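Local coordinates for protein 1,3-alpha-isomaltosidase (Kribbella flavida DSM 17836, PDB 5X3I) that hydrolyses the alpha-1,3-glucosidic linkages of the cyclic tetrasaccharide cyclobis-(1-6)-alpha-nigerosyl inside the cell, yielding isomaltose, at residues E202-V207 with S244-Y249; N684-P689 with V725-C730; D442-R447 with V482-R487; K398-T403 with W434-L439. The protein carries 1 engineered substitution. All coordinates share one frame; numbering follows the deposited sequence.

Contact 1. Residues E202-V207 with S244-Y249; sequences ELDAVV and SRRTWY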
loop_
_atom_site.group_PDB
_atom_site.type_symbol
_atom_site.label_atom_id
_atom_site.label_comp_id
_atom_site.label_asym_id
_atom_site.label_seq_id
_atom_site.Cartn_x
_atom_site.Cartn_y
_atom_site.Cartn_z
ATOM N N GLU A 202 -10.603 1.076 -16.624
ATOM C CA GLU A 202 -11.402 1.427 -15.471
ATOM C C GLU A 202 -10.620 1.138 -14.191
ATOM O O GLU A 202 -10.057 0.060 -14.037
ATOM C CB GLU A 202 -12.715 0.653 -15.469
ATOM C CG GLU A 202 -13.657 1.051 -16.589
ATOM C CD GLU A 202 -14.959 0.296 -16.534
ATOM O OE1 GLU A 202 -16.012 0.916 -16.783
ATOM O OE2 GLU A 202 -14.930 -0.916 -16.241
ATOM N N LEU A 203 -10.607 2.104 -13.280
ATOM C CA LEU A 203 -9.879 1.982 -12.020
ATOM C C LEU A 203 -10.516 2.891 -10.986
ATOM O O LEU A 203 -11.334 3.747 -11.332
ATOM C CB LEU A 203 -8.394 2.331 -12.191
ATOM C CG LEU A 203 -8.025 3.784 -12.503
ATOM C CD1 LEU A 203 -6.647 4.143 -11.940
ATOM C CD2 LEU A 203 -8.053 4.037 -13.987
ATOM N N ASP A 204 -10.175 2.687 -9.716
ATOM C CA ASP A 204 -10.635 3.599 -8.684
ATOM C C ASP A 204 -9.510 3.941 -7.694
ATOM O O ASP A 204 -8.410 3.430 -7.821
ATOM C CB ASP A 204 -11.847 3.008 -7.957
ATOM C CG ASP A 204 -11.535 1.731 -7.169
ATOM O OD1 ASP A 204 -10.419 1.179 -7.249
ATOM O OD2 ASP A 204 -12.451 1.263 -6.463
ATOM N N ALA A 205 -9.778 4.838 -6.753
ATOM C CA ALA A 205 -8.807 5.106 -5.714
ATOM C C ALA A 205 -9.410 4.864 -4.349
ATOM O O ALA A 205 -10.132 5.712 -3.824
ATOM C CB ALA A 205 -8.323 6.534 -5.830
ATOM N N VAL A 206 -9.041 3.742 -3.744
ATOM C CA VAL A 206 -9.440 3.440 -2.384
ATOM C C VAL A 206 -8.388 2.527 -1.750
ATOM O O VAL A 206 -7.923 1.564 -2.370
ATOM C CB VAL A 206 -10.857 2.785 -2.328
ATOM C CG1 VAL A 206 -10.923 1.507 -3.166
ATOM C CG2 VAL A 206 -11.266 2.515 -0.901
ATOM N N VAL A 207 -8.066 2.790 -0.493
ATOM C CA VAL A 207 -7.044 2.007 0.180
ATOM C C VAL A 207 -7.589 0.616 0.423
ATOM O O VAL A 207 -8.654 0.455 1.012
ATOM C CB VAL A 207 -6.617 2.647 1.508
ATOM C CG1 VAL A 207 -5.666 1.725 2.261
ATOM C CG2 VAL A 207 -5.977 4.001 1.250
ATOM N N SER A 244 -10.485 12.753 0.274
ATOM C CA SER A 244 -10.057 11.422 0.677
ATOM C C SER A 244 -11.186 10.390 0.519
ATOM O O SER A 244 -11.023 9.234 0.881
ATOM C CB SER A 244 -9.497 11.426 2.096
ATOM O OG SER A 244 -10.372 12.019 3.018
ATOM N N ARG A 245 -12.339 10.821 0.011
ATOM C CA ARG A 245 -13.420 9.881 -0.290
ATOM C C ARG A 245 -13.076 9.070 -1.537
ATOM O O ARG A 245 -12.205 9.443 -2.297
ATOM C CB ARG A 245 -14.764 10.608 -0.468
ATOM C CG ARG A 245 -15.276 11.244 0.808
ATOM C CD ARG A 245 -16.693 11.811 0.693
ATOM N NE ARG A 245 -17.060 12.441 1.954
ATOM C CZ ARG A 245 -16.813 13.709 2.250
ATOM N NH1 ARG A 245 -16.234 14.501 1.362
ATOM N NH2 ARG A 245 -17.163 14.188 3.428
ATOM N N ARG A 246 -13.750 7.943 -1.722
ATOM C CA ARG A 246 -13.544 7.104 -2.892
ATOM C C ARG A 246 -13.790 7.876 -4.192
ATOM O O ARG A 246 -14.678 8.729 -4.267
ATOM C CB ARG A 246 -14.450 5.870 -2.812
ATOM C CG ARG A 246 -14.114 4.745 -3.789
ATOM C CD ARG A 246 -14.734 3.419 -3.332
ATOM N NE ARG A 246 -14.350 2.289 -4.169
ATOM C CZ ARG A 246 -14.751 1.037 -3.964
ATOM N NH1 ARG A 246 -15.557 0.753 -2.945
ATOM N NH2 ARG A 246 -14.349 0.070 -4.777
ATOM N N THR A 247 -12.970 7.583 -5.196
ATOM C CA THR A 247 -13.128 8.113 -6.547
ATOM C C THR A 247 -12.939 6.997 -7.563
ATOM O O THR A 247 -12.207 6.042 -7.297
ATOM C CB THR A 247 -12.113 9.225 -6.868
ATOM O OG1 THR A 247 -10.781 8.717 -6.694
ATOM C CG2 THR A 247 -12.326 10.437 -5.982
ATOM N N TRP A 248 -13.569 7.139 -8.726
ATOM C CA TRP A 248 -13.530 6.136 -9.796
ATOM C C TRP A 248 -13.132 6.771 -11.127
ATOM O O TRP A 248 -13.429 7.927 -11.388
ATOM C CB TRP A 248 -14.883 5.450 -9.971
ATOM C CG TRP A 248 -15.399 4.653 -8.817
ATOM C CD1 TRP A 248 -15.334 3.301 -8.661
ATOM C CD2 TRP A 248 -16.108 5.153 -7.686
ATOM N NE1 TRP A 248 -15.942 2.933 -7.490
ATOM C CE2 TRP A 248 -16.427 4.052 -6.874
ATOM C CE3 TRP A 248 -16.507 6.425 -7.279
ATOM C CZ2 TRP A 248 -17.119 4.186 -5.679
ATOM C CZ3 TRP A 248 -17.190 6.553 -6.092
ATOM C CH2 TRP A 248 -17.492 5.441 -5.308
ATOM N N TYR A 249 -12.477 6.001 -11.979
ATOM C CA TYR A 249 -11.933 6.541 -13.213
ATOM C C TYR A 249 -12.176 5.604 -14.378
ATOM O O TYR A 249 -12.070 4.386 -14.240
ATOM C CB TYR A 249 -10.432 6.814 -13.053
ATOM C CG TYR A 249 -10.147 7.743 -11.910
ATOM C CD1 TYR A 249 -9.959 7.256 -10.627
ATOM C CD2 TYR A 249 -10.099 9.110 -12.103
ATOM C CE1 TYR A 249 -9.718 8.098 -9.578
ATOM C CE2 TYR A 249 -9.859 9.963 -11.058
ATOM C CZ TYR A 249 -9.662 9.448 -9.796
ATOM O OH TYR A 249 -9.445 10.292 -8.745
HETATM O O HOH W 1 -10.057 8.688 -3.962
#

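Contact 2. Residues N684-P689 with V725-C730; sequences NPVLEP and VVPVYC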
loop_
_atom_site.group_PDB
_atom_site.type_symbol
_atom_site.label_atom_id
_atom_site.label_comp_id
_atom_site.label_asym_id
_atom_site.label_seq_id
_atom_site.Cartn_x
_atom_site.Cartn_y
_atom_site.Cartn_z
ATOM N N ASN A 684 17.267 -0.688 -17.529
ATOM C CA ASN A 684 16.333 -1.520 -18.274
ATOM C C ASN A 684 16.298 -2.954 -17.768
ATOM O O ASN A 684 16.955 -3.827 -18.328
ATOM C CB ASN A 684 16.680 -1.506 -19.766
ATOM C CG ASN A 684 15.616 -2.173 -20.619
ATOM O OD1 ASN A 684 14.511 -2.435 -20.157
ATOM N ND2 ASN A 684 15.951 -2.450 -21.873
ATOM N N PRO A 685 15.509 -3.202 -16.719
ATOM C CA PRO A 685 15.419 -4.491 -16.041
ATOM C C PRO A 685 15.166 -5.625 -17.012
ATOM O O PRO A 685 14.431 -5.429 -17.980
ATOM C CB PRO A 685 14.222 -4.310 -15.108
ATOM C CG PRO A 685 14.172 -2.856 -14.858
ATOM C CD PRO A 685 14.593 -2.213 -16.129
ATOM N N VAL A 686 15.730 -6.798 -16.762
ATOM C CA VAL A 686 15.432 -7.911 -17.637
ATOM C C VAL A 686 14.264 -8.668 -17.022
ATOM O O VAL A 686 14.391 -9.338 -16.003
ATOM C CB VAL A 686 16.647 -8.819 -17.827
ATOM C CG1 VAL A 686 16.322 -9.937 -18.794
ATOM C CG2 VAL A 686 17.813 -8.013 -18.337
ATOM N N LEU A 687 13.114 -8.519 -17.669
ATOM C CA LEU A 687 11.823 -8.960 -17.145
ATOM C C LEU A 687 11.287 -10.288 -17.678
ATOM O O LEU A 687 10.132 -10.623 -17.435
ATOM C CB LEU A 687 10.797 -7.856 -17.364
ATOM C CG LEU A 687 11.195 -6.603 -16.587
ATOM C CD1 LEU A 687 10.294 -5.454 -16.917
ATOM C CD2 LEU A 687 11.181 -6.873 -15.093
ATOM N N GLU A 688 12.074 -10.994 -18.482
ATOM C CA GLU A 688 11.632 -12.280 -19.013
ATOM C C GLU A 688 12.656 -13.394 -18.830
ATOM O O GLU A 688 13.855 -13.164 -18.932
ATOM C CB GLU A 688 11.290 -12.140 -20.497
ATOM C CG GLU A 688 10.019 -11.365 -20.754
ATOM C CD GLU A 688 9.869 -10.976 -22.206
ATOM O OE1 GLU A 688 8.883 -10.283 -22.534
ATOM O OE2 GLU A 688 10.742 -11.358 -23.015
ATOM N N PRO A 689 12.181 -14.620 -18.577
ATOM C CA PRO A 689 13.100 -15.753 -18.460
ATOM C C PRO A 689 13.659 -16.160 -19.818
ATOM O O PRO A 689 12.962 -16.019 -20.817
ATOM C CB PRO A 689 12.219 -16.858 -17.881
ATOM C CG PRO A 689 10.842 -16.539 -18.397
ATOM C CD PRO A 689 10.770 -15.032 -18.468
ATOM N N VAL A 725 24.663 -9.133 -15.688
ATOM C CA VAL A 725 24.404 -7.850 -16.328
ATOM C C VAL A 725 22.918 -7.499 -16.356
ATOM O O VAL A 725 22.078 -8.342 -16.647
ATOM C CB VAL A 725 24.960 -7.847 -17.779
ATOM C CG1 VAL A 725 24.295 -6.775 -18.642
ATOM C CG2 VAL A 725 26.470 -7.669 -17.770
ATOM N N VAL A 726 22.605 -6.256 -16.016
ATOM C CA VAL A 726 21.330 -5.659 -16.387
ATOM C C VAL A 726 21.725 -4.422 -17.159
ATOM O O VAL A 726 22.652 -3.726 -16.756
ATOM C CB VAL A 726 20.439 -5.296 -15.160
ATOM C CG1 VAL A 726 21.213 -4.479 -14.116
ATOM C CG2 VAL A 726 19.201 -4.529 -15.592
ATOM N N PRO A 727 21.030 -4.142 -18.275
ATOM C CA PRO A 727 21.469 -3.000 -19.076
ATOM C C PRO A 727 21.318 -1.690 -18.333
ATOM O O PRO A 727 20.248 -1.387 -17.820
ATOM C CB PRO A 727 20.555 -3.062 -20.307
ATOM C CG PRO A 727 20.200 -4.502 -20.424
ATOM C CD PRO A 727 20.071 -4.990 -19.004
ATOM N N VAL A 728 22.398 -0.923 -18.301
ATOM C CA VAL A 728 22.457 0.357 -17.625
ATOM C C VAL A 728 23.318 1.281 -18.464
ATOM O O VAL A 728 24.377 0.888 -18.935
ATOM C CB VAL A 728 23.059 0.247 -16.203
ATOM C CG1 VAL A 728 23.286 1.629 -15.602
ATOM C CG2 VAL A 728 22.188 -0.589 -15.305
ATOM N N TYR A 729 22.871 2.510 -18.641
ATOM C CA TYR A 729 23.584 3.456 -19.471
ATOM C C TYR A 729 23.716 4.770 -18.738
ATOM O O TYR A 729 22.804 5.193 -18.046
ATOM C CB TYR A 729 22.868 3.639 -20.818
ATOM C CG TYR A 729 22.789 2.354 -21.606
ATOM C CD1 TYR A 729 23.791 2.005 -22.498
ATOM C CD2 TYR A 729 21.734 1.477 -21.435
ATOM C CE1 TYR A 729 23.741 0.826 -23.200
ATOM C CE2 TYR A 729 21.670 0.296 -22.141
ATOM C CZ TYR A 729 22.679 -0.023 -23.021
ATOM O OH TYR A 729 22.629 -1.197 -23.720
ATOM N N CYS A 730 24.864 5.411 -18.889
ATOM C CA CYS A 730 25.136 6.657 -18.205
ATOM C C CYS A 730 25.245 7.796 -19.202
ATOM O O CYS A 730 25.774 7.618 -20.293
ATOM C CB CYS A 730 26.423 6.545 -17.378
ATOM S SG CYS A 730 26.854 8.016 -16.456
#

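Contact 3. Residues D442-R447 with V482-R487; sequences DLSVQR and VYADGR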
loop_
_atom_site.group_PDB
_atom_site.type_symbol
_atom_site.label_atom_id
_atom_site.label_comp_id
_atom_site.label_asym_id
_atom_site.label_seq_id
_atom_site.Cartn_x
_atom_site.Cartn_y
_atom_site.Cartn_z
ATOM N N ASP A 442 -6.929 5.571 17.331
ATOM C CA ASP A 442 -7.357 6.618 16.441
ATOM C C ASP A 442 -6.202 7.589 16.311
ATOM O O ASP A 442 -6.062 8.521 17.086
ATOM C CB ASP A 442 -8.602 7.291 17.038
ATOM C CG ASP A 442 -9.218 8.342 16.142
ATOM O OD1 ASP A 442 -8.603 8.776 15.158
ATOM O OD2 ASP A 442 -10.345 8.753 16.463
ATOM N N LEU A 443 -5.512 7.480 15.189
ATOM C CA LEU A 443 -4.239 8.161 15.004
ATOM C C LEU A 443 -4.506 9.472 14.291
ATOM O O LEU A 443 -3.585 10.195 13.939
ATOM C CB LEU A 443 -3.242 7.281 14.237
ATOM C CG LEU A 443 -2.804 6.011 14.988
ATOM C CD1 LEU A 443 -1.978 5.106 14.109
ATOM C CD2 LEU A 443 -2.051 6.343 16.289
ATOM N N SER A 444 -5.788 9.761 14.076
ATOM C CA SER A 444 -6.179 11.020 13.456
ATOM C C SER A 444 -5.929 12.229 14.352
ATOM O O SER A 444 -5.942 13.351 13.871
ATOM C CB SER A 444 -7.658 10.994 13.052
ATOM O OG SER A 444 -8.505 11.290 14.145
ATOM N N VAL A 445 -5.731 12.014 15.649
ATOM C CA VAL A 445 -5.484 13.142 16.545
ATOM C C VAL A 445 -4.232 12.959 17.411
ATOM O O VAL A 445 -3.841 11.842 17.751
ATOM C CB VAL A 445 -6.686 13.421 17.471
ATOM C CG1 VAL A 445 -7.907 13.842 16.650
ATOM C CG2 VAL A 445 -6.993 12.217 18.317
ATOM N N GLN A 446 -3.631 14.083 17.778
ATOM C CA GLN A 446 -2.327 14.091 18.410
ATOM C C GLN A 446 -2.275 13.320 19.735
ATOM O O GLN A 446 -1.315 12.586 19.967
ATOM C CB GLN A 446 -1.862 15.532 18.631
ATOM C CG GLN A 446 -0.406 15.634 19.057
ATOM C CD GLN A 446 0.548 15.054 18.034
ATOM O OE1 GLN A 446 0.590 15.488 16.889
ATOM N NE2 GLN A 446 1.325 14.067 18.450
ATOM N N ARG A 447 -3.296 13.469 20.588
ATOM C CA ARG A 447 -3.260 12.848 21.911
ATOM C C ARG A 447 -3.167 11.326 21.809
ATOM O O ARG A 447 -2.496 10.690 22.608
ATOM C CB ARG A 447 -4.471 13.252 22.771
ATOM C CG ARG A 447 -5.843 12.760 22.293
ATOM C CD ARG A 447 -6.961 13.209 23.232
ATOM N NE ARG A 447 -7.001 12.442 24.474
ATOM C CZ ARG A 447 -7.727 11.345 24.657
ATOM N NH1 ARG A 447 -7.696 10.716 25.815
ATOM N NH2 ARG A 447 -8.493 10.879 23.687
ATOM N N VAL A 482 -16.462 6.809 13.019
ATOM C CA VAL A 482 -16.200 8.145 13.540
ATOM C C VAL A 482 -14.784 8.301 14.103
ATOM O O VAL A 482 -14.373 7.553 14.988
ATOM C CB VAL A 482 -17.209 8.517 14.636
ATOM C CG1 VAL A 482 -16.918 9.914 15.187
ATOM C CG2 VAL A 482 -18.640 8.426 14.095
ATOM N N TYR A 483 -14.063 9.294 13.585
ATOM C CA TYR A 483 -12.709 9.614 14.016
ATOM C C TYR A 483 -12.710 10.865 14.869
ATOM O O TYR A 483 -13.529 11.764 14.663
ATOM C CB TYR A 483 -11.778 9.828 12.827
ATOM C CG TYR A 483 -11.464 8.587 12.040
ATOM C CD1 TYR A 483 -12.223 8.240 10.937
ATOM C CD2 TYR A 483 -10.393 7.766 12.391
ATOM C CE1 TYR A 483 -11.943 7.114 10.205
ATOM C CE2 TYR A 483 -10.103 6.633 11.665
ATOM C CZ TYR A 483 -10.883 6.313 10.567
ATOM O OH TYR A 483 -10.613 5.201 9.830
ATOM N N ALA A 484 -11.780 10.923 15.820
ATOM C CA ALA A 484 -11.736 12.019 16.777
ATOM C C ALA A 484 -11.398 13.356 16.126
ATOM O O ALA A 484 -11.604 14.402 16.723
ATOM C CB ALA A 484 -10.731 11.712 17.888
ATOM N N ASP A 485 -10.890 13.326 14.904
ATOM C CA ASP A 485 -10.580 14.565 14.222
ATOM C C ASP A 485 -11.848 15.153 13.590
ATOM O O ASP A 485 -11.782 16.183 12.952
ATOM C CB ASP A 485 -9.494 14.363 13.160
ATOM C CG ASP A 485 -9.978 13.568 11.948
ATOM O OD1 ASP A 485 -11.051 12.946 12.004
ATOM O OD2 ASP A 485 -9.262 13.559 10.929
ATOM N N GLY A 486 -12.982 14.468 13.761
ATOM C CA GLY A 486 -14.262 14.941 13.246
ATOM C C GLY A 486 -14.667 14.370 11.897
ATOM O O GLY A 486 -15.790 14.595 11.431
ATOM N N ARG A 487 -13.769 13.635 11.254
ATOM C CA ARG A 487 -14.100 12.985 9.993
ATOM C C ARG A 487 -14.868 11.684 10.193
ATOM O O ARG A 487 -14.657 10.974 11.171
ATOM C CB ARG A 487 -12.844 12.696 9.185
ATOM C CG ARG A 487 -12.122 13.924 8.690
ATOM C CD ARG A 487 -10.932 13.521 7.862
ATOM N NE ARG A 487 -10.399 14.656 7.132
ATOM C CZ ARG A 487 -9.598 15.575 7.659
ATOM N NH1 ARG A 487 -9.228 15.494 8.929
ATOM N NH2 ARG A 487 -9.174 16.582 6.912
HETATM O O HOH W 2 -6.711 14.759 11.263
#

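Contact 4. Residues K398-T403 with W434-L439; sequences KTEFST and WFPQAL. With SO4 (sulfate ion), chain D.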
loop_
_atom_site.group_PDB
_atom_site.type_symbol
_atom_site.label_atom_id
_atom_site.label_comp_id
_atom_site.label_asym_id
_atom_site.label_seq_id
_atom_site.Cartn_x
_atom_site.Cartn_y
_atom_site.Cartn_z
ATOM N N LYS A 398 -5.176 -6.188 19.751
ATOM C CA LYS A 398 -5.900 -7.449 19.858
ATOM C C LYS A 398 -6.877 -7.441 21.024
ATOM O O LYS A 398 -6.545 -7.011 22.125
ATOM C CB LYS A 398 -4.935 -8.621 20.010
ATOM C CG LYS A 398 -4.102 -8.918 18.779
ATOM C CD LYS A 398 -3.376 -10.236 18.940
ATOM C CE LYS A 398 -2.475 -10.526 17.764
ATOM N NZ LYS A 398 -1.773 -11.818 17.906
ATOM N N THR A 399 -8.110 -7.834 20.739
ATOM C CA THR A 399 -9.145 -7.986 21.754
ATOM C C THR A 399 -9.399 -9.421 22.229
ATOM O O THR A 399 -10.206 -9.639 23.119
ATOM C CB THR A 399 -10.460 -7.423 21.238
ATOM O OG1 THR A 399 -10.777 -8.050 19.992
ATOM C CG2 THR A 399 -10.313 -5.938 21.018
ATOM N N GLU A 400 -8.716 -10.393 21.636
ATOM C CA GLU A 400 -9.035 -11.797 21.878
ATOM C C GLU A 400 -8.511 -12.307 23.219
ATOM O O GLU A 400 -8.798 -13.431 23.611
ATOM C CB GLU A 400 -8.494 -12.667 20.743
ATOM C CG GLU A 400 -6.996 -12.853 20.781
ATOM C CD GLU A 400 -6.400 -13.095 19.410
ATOM O OE1 GLU A 400 -6.532 -12.207 18.542
ATOM O OE2 GLU A 400 -5.803 -14.172 19.203
ATOM N N PHE A 401 -7.740 -11.490 23.922
ATOM C CA PHE A 401 -7.213 -11.896 25.216
ATOM C C PHE A 401 -7.958 -11.231 26.354
ATOM O O PHE A 401 -8.240 -10.042 26.306
ATOM C CB PHE A 401 -5.722 -11.578 25.304
ATOM C CG PHE A 401 -4.902 -12.300 24.290
ATOM C CD1 PHE A 401 -4.493 -13.598 24.516
ATOM C CD2 PHE A 401 -4.552 -11.689 23.103
ATOM C CE1 PHE A 401 -3.742 -14.268 23.584
ATOM C CE2 PHE A 401 -3.799 -12.354 22.169
ATOM C CZ PHE A 401 -3.393 -13.645 22.407
ATOM N N SER A 402 -8.293 -12.018 27.370
ATOM C CA SER A 402 -8.990 -11.516 28.548
ATOM C C SER A 402 -8.055 -10.831 29.526
ATOM O O SER A 402 -8.473 -9.956 30.277
ATOM C CB SER A 402 -9.714 -12.656 29.269
ATOM O OG SER A 402 -10.393 -13.493 28.354
ATOM N N THR A 403 -6.798 -11.259 29.540
ATOM C CA THR A 403 -5.843 -10.791 30.536
ATOM C C THR A 403 -4.551 -10.258 29.937
ATOM O O THR A 403 -4.345 -10.312 28.734
ATOM C CB THR A 403 -5.461 -11.912 31.506
ATOM O OG1 THR A 403 -4.942 -13.017 30.758
ATOM C CG2 THR A 403 -6.671 -12.366 32.303
ATOM N N TRP A 434 -7.555 -11.535 9.520
ATOM C CA TRP A 434 -6.549 -11.852 10.611
ATOM C C TRP A 434 -6.426 -10.702 11.671
ATOM O O TRP A 434 -6.770 -9.642 11.389
ATOM C CB TRP A 434 -5.230 -12.297 9.922
ATOM C CG TRP A 434 -3.820 -11.914 10.351
ATOM C CD1 TRP A 434 -2.806 -12.782 10.603
ATOM C CD2 TRP A 434 -3.253 -10.610 10.490
ATOM N NE1 TRP A 434 -1.670 -12.119 10.902
ATOM C CE2 TRP A 434 -1.909 -10.780 10.837
ATOM C CE3 TRP A 434 -3.746 -9.328 10.367
ATOM C CZ2 TRP A 434 -1.067 -9.722 11.077
ATOM C CZ3 TRP A 434 -2.914 -8.292 10.602
ATOM C CH2 TRP A 434 -1.581 -8.493 10.950
ATOM N N PHE A 435 -5.967 -10.952 12.878
ATOM C CA PHE A 435 -6.090 -10.024 13.999
ATOM C C PHE A 435 -7.601 -9.727 14.194
ATOM O O PHE A 435 -7.995 -8.617 14.045
ATOM C CB PHE A 435 -5.311 -8.709 13.755
ATOM C CG PHE A 435 -3.889 -8.710 14.253
ATOM C CD1 PHE A 435 -2.946 -9.493 13.662
ATOM C CD2 PHE A 435 -3.510 -7.921 15.318
ATOM C CE1 PHE A 435 -1.654 -9.509 14.096
ATOM C CE2 PHE A 435 -2.227 -7.897 15.740
ATOM C CZ PHE A 435 -1.291 -8.699 15.132
ATOM N N PRO A 436 -8.422 -10.749 14.477
ATOM C CA PRO A 436 -9.876 -10.601 14.404
ATOM C C PRO A 436 -10.426 -9.703 15.494
ATOM O O PRO A 436 -10.083 -9.879 16.659
ATOM C CB PRO A 436 -10.379 -12.029 14.592
ATOM C CG PRO A 436 -9.351 -12.651 15.484
ATOM C CD PRO A 436 -8.033 -12.050 15.053
ATOM N N GLN A 437 -11.288 -8.771 15.115
ATOM C CA GLN A 437 -11.953 -7.902 16.073
ATOM C C GLN A 437 -10.988 -7.015 16.851
ATOM O O GLN A 437 -11.336 -6.514 17.914
ATOM C CB GLN A 437 -12.764 -8.740 17.063
ATOM C CG GLN A 437 -13.707 -9.717 16.408
ATOM C CD GLN A 437 -14.950 -9.037 15.919
ATOM O OE1 GLN A 437 -15.831 -8.703 16.710
ATOM N NE2 GLN A 437 -15.026 -8.804 14.612
ATOM N N ALA A 438 -9.797 -6.789 16.309
ATOM C CA ALA A 438 -8.840 -5.905 16.964
ATOM C C ALA A 438 -9.312 -4.458 16.861
ATOM O O ALA A 438 -9.907 -4.079 15.864
ATOM C CB ALA A 438 -7.454 -6.065 16.349
ATOM N N LEU A 439 -9.051 -3.656 17.889
ATOM C CA LEU A 439 -9.330 -2.214 17.837
ATOM C C LEU A 439 -8.277 -1.469 17.022
ATOM O O LEU A 439 -7.143 -1.917 16.916
ATOM C CB LEU A 439 -9.384 -1.617 19.245
ATOM C CG LEU A 439 -10.165 -2.436 20.266
ATOM C CD1 LEU A 439 -10.149 -1.764 21.611
ATOM C CD2 LEU A 439 -11.591 -2.639 19.777
HETATM S S SO4 D . -6.568 -15.172 28.020
HETATM O O1 SO4 D . -6.113 -13.794 28.158
HETATM O O2 SO4 D . -6.926 -15.667 29.344
HETATM O O3 SO4 D . -7.723 -15.235 27.130
HETATM O O4 SO4 D . -5.494 -15.987 27.463
HETATM O O HOH W 3 -7.695 -10.104 18.606
#

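Contact 1. Residues E202-V207 with S244-Y249
Arg246 grips Asp204 side-on: NE (3.1 Å) and NH2 (2.8 Å) both reach Asp204 OD2, which lies close to the guanidinium plane although the carboxylate and guanidinium planes are 52° apart. The fully extended arginine chain carries its guanidinium to Asp204, whose CG sits between the backbone N and the carbonyl carbon (chi1 65°) and so turns the carboxylate to meet it. Asp204 OD1 takes a further bond from Tyr33 OH, so both carboxylate oxygens are engaged. Val206 CG1 covers one guanidinium face, 3.7 Å from Arg246 NE.

On the sheet face carrying Leu203, Ala205, Thr247 and Tyr249, the Tyr249 ring packs edge-on against the backbone of Leu203 and Asp204 and the methyl of Ala205, and its hydroxyl donates to Thr247 OG1. Leu203 CD2 rests on Tyr249 CB at 3.8 Å. A water hydrogen-bonded to Ala205 O, Arg245 O and Thr247 OG1 bridges the two segments.

The exposed Glu202 is looser, offering little beyond a CA-H...O contact to Tyr249 O (3.3 Å). Leu203 N to Tyr249 O at 2.9 Å and strand directions 161° apart mark an antiparallel pair, which joins strand 202-205, outermost in the six-stranded sheet, to strand 247-252 of the galactose mutarotase-like domain.

Contact 2. Residues N684-P689 with V725-C730
Asn684 meets Pro727 through its backbone, its N donating to Pro727 O at 3.1 Å with an N-H...O angle of 149°. The carbonyl O of the same residue also lies against the partner: Asn684 O is 3.4 Å from Pro727 CD and 3.6 Å from Val726 CG2. With CG anti to the backbone N (chi1 -171°), the Asn684 amide leads off to Thr696 OG1 rather than to the proline. Next, Pro685 turns its ring away and meets Val726 CG2 most nearly with CA, at 3.8 Å. Here the chain has just left strand 681-683, which pairs antiparallel with strand 728-731 in the sheet of the family 31 C-terminal domain; the Asn684 to Pro727 bond carries that pairing on to where the two segments diverge. Val686 then points toward the partner and sets CG2 3.8 Å from Pro727 CD, the two side chains crossing at about a right angle. Behind this apolar cluster stands helix 576-586: Ala585 touches Pro685, Arg581 touches Val686 and Ala584 touches Val726.

Contact 3. Residues D442-R447 with V482-R487
Asp442 meets the Tyr483 ring at its edge, in plane, with OD1 3.4 Å from CD2; the carboxylate and ring planes stand 72° apart. Arg487 O lies in plane at the ring edge too, whereas Ser444 CB approaches it obliquely. Tyr483 OH is hydrogen-bonded to Asn493 OD1. Asp442 CG is trans to the backbone N (chi1 -175°), which carries the carboxylate across to the other loop, where OD2 uses its syn lone pair to accept from Ala484 N at 2.7 Å. Its second oxygen is gripped twice from one face of the carboxylate plane, by Ser444 OG (2.7 Å) and by Ser444 N (3.2 Å); the latter closes an Asx turn. Ser444 OG also receives a weak, bent bond from Asp485 N at 3.2 Å.

Val445, at the N-cap position of helix 446-454, adds an apolar patch: CG1 rests 3.7 Å from Ala484 CB. Asp485 closes a second Asx turn through OD1 and makes a salt bridge by OD2 to Arg487 NH1 (2.8 Å), just after the type I turn from Tyr483 to Gly486. Three N-H and O-H donors thus converge on the buried Asp442 carboxylate; they would probably stabilise its negative charge and offset repulsion from Asp485, nearby but not in contact.

Contact 4. Residues K398-T403 with W434-L439
Lys398 lays CE over one face of the Phe435 ring, offset toward its rim, the lysine chain crossing the ring at about a right angle. CE sits 3.6 Å from the ring centroid, a CH-pi contact, and NZ continues above the same ring at 4.5 Å, 23° off the normal, in cation-pi geometry while bonding to Glu339 O. Beside it, Thr399 grips the type II turn from Phe435 to Ala438. A chi1 of 55° tucks Thr399 OG1 between its own N and carbonyl carbon, where it donates to Gln437 O at 2.6 Å from well above the carbonyl plane, while CG2 meets Leu439 CG at 3.6 Å. Farther along, Thr403 N and OG1 each hold O1 of a sulfate, probably from the crystallisation liquor, at 3.0 Å. The Phe435 side chain is about 9 Å from that of Ala471, the engineered position of the inferred nucleophile. In the TIM barrel, 398-403 links strand 388-393 to helix 404-415, whose Val406 touches Lys398; the partner segment belongs to the long loop leading on to helix 446-454.

Overall arrangement
Along the chain the order is contact 1, contact 4, contact 3, contact 2, each closing before the next opens. Contacts 3 and 4 share the TIM-barrel domain, their centres 21 Å apart: 434-439 runs almost directly into 442-447, so one long loop between helices 404-415 and 446-454 serves both. Contact 1 belongs to the mutarotase-like domain, yet its nearest atoms are about 5 Å from contact 3. Contacts 1, 3 and 4 each bring a side chain to within about 10 Å of that of a probable active-site residue: Val206 (9 Å) and Tyr483 (10 Å) to Glu474, Phe435 (9 Å) to Ala471. Contact 2, in the C-terminal domain, is remote, its centre 46 Å from those of contacts 3 and 4.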